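Local coordinates for protein putative metalloprotease II (Bacteroides fragilis, PDB 4ON1) that probably cleaves peptide bonds as a secreted zinc-dependent metalloendopeptidase, with a prodomain-like N-terminal region ahead of its catalytic part, at residues A116-Y121 with L216-T221. Residues are numbered along the deposited sequence; the frame is centred on the assembly and turned at random.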
loop_
_atom_site.group_PDB
_atom_site.type_symbol
_atom_site.label_atom_id
_atom_site.label_comp_id
_atom_site.label_asym_id
_atom_site.label_seq_id
_atom_site.Cartn_x
_atom_site.Cartn_y
_atom_site.Cartn_z
ATOM N N ALA A 116 -8.837 -18.210 7.162
ATOM C CA ALA A 116 -9.710 -18.169 8.331
ATOM C C ALA A 116 -9.197 -17.147 9.339
ATOM O O ALA A 116 -9.979 -16.399 9.930
ATOM C CB ALA A 116 -9.819 -19.561 8.980
ATOM N N GLU A 117 -7.882 -17.109 9.526
ATOM C CA GLU A 117 -7.281 -16.131 10.428
ATOM C C GLU A 117 -7.522 -14.707 9.932
ATOM O O GLU A 117 -7.822 -13.807 10.721
ATOM C CB GLU A 117 -5.785 -16.400 10.590
ATOM C CG GLU A 117 -5.481 -17.689 11.351
ATOM C CD GLU A 117 -4.033 -18.127 11.226
ATOM O OE1 GLU A 117 -3.722 -19.248 11.682
ATOM O OE2 GLU A 117 -3.209 -17.359 10.681
ATOM N N ILE A 118 -7.400 -14.505 8.625
ATOM C CA ILE A 118 -7.633 -13.186 8.051
ATOM C C ILE A 118 -9.091 -12.761 8.247
ATOM O O ILE A 118 -9.373 -11.628 8.637
ATOM C CB ILE A 118 -7.296 -13.151 6.555
ATOM C CG1 ILE A 118 -5.802 -13.413 6.330
ATOM C CG2 ILE A 118 -7.660 -11.787 5.970
ATOM C CD1 ILE A 118 -4.888 -12.366 6.977
ATOM N N ALA A 119 -10.017 -13.681 8.001
ATOM C CA ALA A 119 -11.431 -13.379 8.173
ATOM C C ALA A 119 -11.764 -13.023 9.624
ATOM O O ALA A 119 -12.560 -12.118 9.878
ATOM C CB ALA A 119 -12.277 -14.548 7.717
ATOM N N ASN A 120 -11.142 -13.725 10.569
ATOM C CA ASN A 120 -11.344 -13.439 11.988
ATOM C C ASN A 120 -10.864 -12.035 12.341
ATOM O O ASN A 120 -11.493 -11.334 13.136
ATOM C CB ASN A 120 -10.615 -14.456 12.874
ATOM C CG ASN A 120 -11.158 -15.869 12.732
ATOM O OD1 ASN A 120 -12.321 -16.075 12.383
ATOM N ND2 ASN A 120 -10.310 -16.855 13.024
ATOM N N TYR A 121 -9.734 -11.639 11.762
ATOM C CA TYR A 121 -9.226 -10.293 11.967
ATOM C C TYR A 121 -10.302 -9.270 11.600
ATOM O O TYR A 121 -10.615 -8.379 12.388
ATOM C CB TYR A 121 -7.948 -10.053 11.150
ATOM C CG TYR A 121 -7.566 -8.584 11.067
ATOM C CD1 TYR A 121 -6.699 -8.019 11.997
ATOM C CD2 TYR A 121 -8.093 -7.757 10.077
ATOM C CE1 TYR A 121 -6.358 -6.681 11.937
ATOM C CE2 TYR A 121 -7.760 -6.418 10.013
ATOM C CZ TYR A 121 -6.893 -5.887 10.943
ATOM O OH TYR A 121 -6.560 -4.556 10.870
ATOM N N LEU A 216 -0.867 -7.281 8.000
ATOM C CA LEU A 216 -1.314 -8.394 7.174
ATOM C C LEU A 216 -0.644 -8.359 5.804
ATOM O O LEU A 216 -0.460 -7.289 5.232
ATOM C CB LEU A 216 -2.835 -8.365 7.019
ATOM C CG LEU A 216 -3.648 -8.298 8.314
ATOM C CD1 LEU A 216 -5.155 -8.322 8.011
ATOM C CD2 LEU A 216 -3.254 -9.424 9.274
ATOM N N GLU A 217 -0.297 -9.535 5.279
ATOM C CA GLU A 217 0.429 -9.635 4.013
ATOM C C GLU A 217 -0.208 -8.822 2.883
ATOM O O GLU A 217 0.471 -8.024 2.234
ATOM C CB GLU A 217 0.541 -11.109 3.593
ATOM C CG GLU A 217 1.194 -12.010 4.634
ATOM C CD GLU A 217 0.185 -12.635 5.577
ATOM O OE1 GLU A 217 -0.429 -11.872 6.350
ATOM O OE2 GLU A 217 -0.010 -13.872 5.541
ATOM N N HIS A 218 -1.509 -9.002 2.664
ATOM C CA HIS A 218 -2.193 -8.308 1.576
ATOM C C HIS A 218 -2.339 -6.809 1.840
ATOM O O HIS A 218 -2.427 -6.021 0.904
ATOM C CB HIS A 218 -3.577 -8.913 1.337
ATOM C CG HIS A 218 -4.554 -8.601 2.419
ATOM N ND1 HIS A 218 -4.609 -9.310 3.600
ATOM C CD2 HIS A 218 -5.493 -7.629 2.517
ATOM C CE1 HIS A 218 -5.553 -8.803 4.370
ATOM N NE2 HIS A 218 -6.105 -7.779 3.738
ATOM N N ASP A 219 -2.400 -6.413 3.109
ATOM C CA ASP A 219 -2.437 -4.988 3.438
ATOM C C ASP A 219 -1.147 -4.285 3.011
ATOM O O ASP A 219 -1.182 -3.181 2.471
ATOM C CB ASP A 219 -2.659 -4.769 4.938
ATOM C CG ASP A 219 -4.119 -4.886 5.337
ATOM O OD1 ASP A 219 -4.997 -4.611 4.487
ATOM O OD2 ASP A 219 -4.390 -5.236 6.506
ATOM N N ILE A 220 -0.011 -4.930 3.255
ATOM C CA ILE A 220 1.276 -4.343 2.895
ATOM C C ILE A 220 1.347 -4.074 1.397
ATOM O O ILE A 220 1.748 -2.989 0.967
ATOM C CB ILE A 220 2.438 -5.254 3.328
ATOM C CG1 ILE A 220 2.428 -5.403 4.854
ATOM C CG2 ILE A 220 3.774 -4.682 2.874
ATOM C CD1 ILE A 220 3.423 -6.424 5.384
ATOM N N THR A 221 0.954 -5.059 0.594
ATOM C CA THR A 221 1.038 -4.887 -0.851
ATOM C C THR A 221 -0.095 -3.994 -1.367
ATOM O O THR A 221 0.053 -3.351 -2.400
ATOM C CB THR A 221 1.050 -6.234 -1.581
ATOM O OG1 THR A 221 -0.031 -7.051 -1.118
ATOM C CG2 THR A 221 2.390 -6.956 -1.301
HETATM O O HOH W 1 -6.389 -4.071 7.749
#
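One face of the Tyr-121 ring receives the methyl CD1 of Leu-216, which lies 3.8 Å from the ring centroid and 18° off the ring normal, a CH-pi contact displaced toward the rim. The imidazole of His-218 is met obliquely by Ile-118, whose CG2 comes within 4.0 Å of CE1 of His-218. Leu-216, in the N-cap position of helix 217-230, suits this apolar place because its forked side chain serves two partners: CD1 lies over the tyrosine, while CD2 of Leu-216 meets CD1 of Ile-118 tip to tip at 4.1 Å. Isoleucine, branched too, can touch leucine and histidine at once. The tyrosine reaches across with CG trans to its own backbone N (chi1 166°), and it brings a polar end as well. Its OH hydrogen-bonds Asp-289 and accepts from a water, 3.2 Å from water O to Tyr-121 OH; the same water donates to OD2 of Asp-219 at 2.6 Å, bridging the two segments. The buried His-218 uses both ring nitrogens, ND1 with Tyr-109 and NE2 with Tyr-122, which fixes its rotation. Helix 112-126 of the fragilysin-type N-terminal domain packs against the start of helix 217-230, with Ile-118 and His-218 also resting on strand 102-109 and His-218 on strand 92-99.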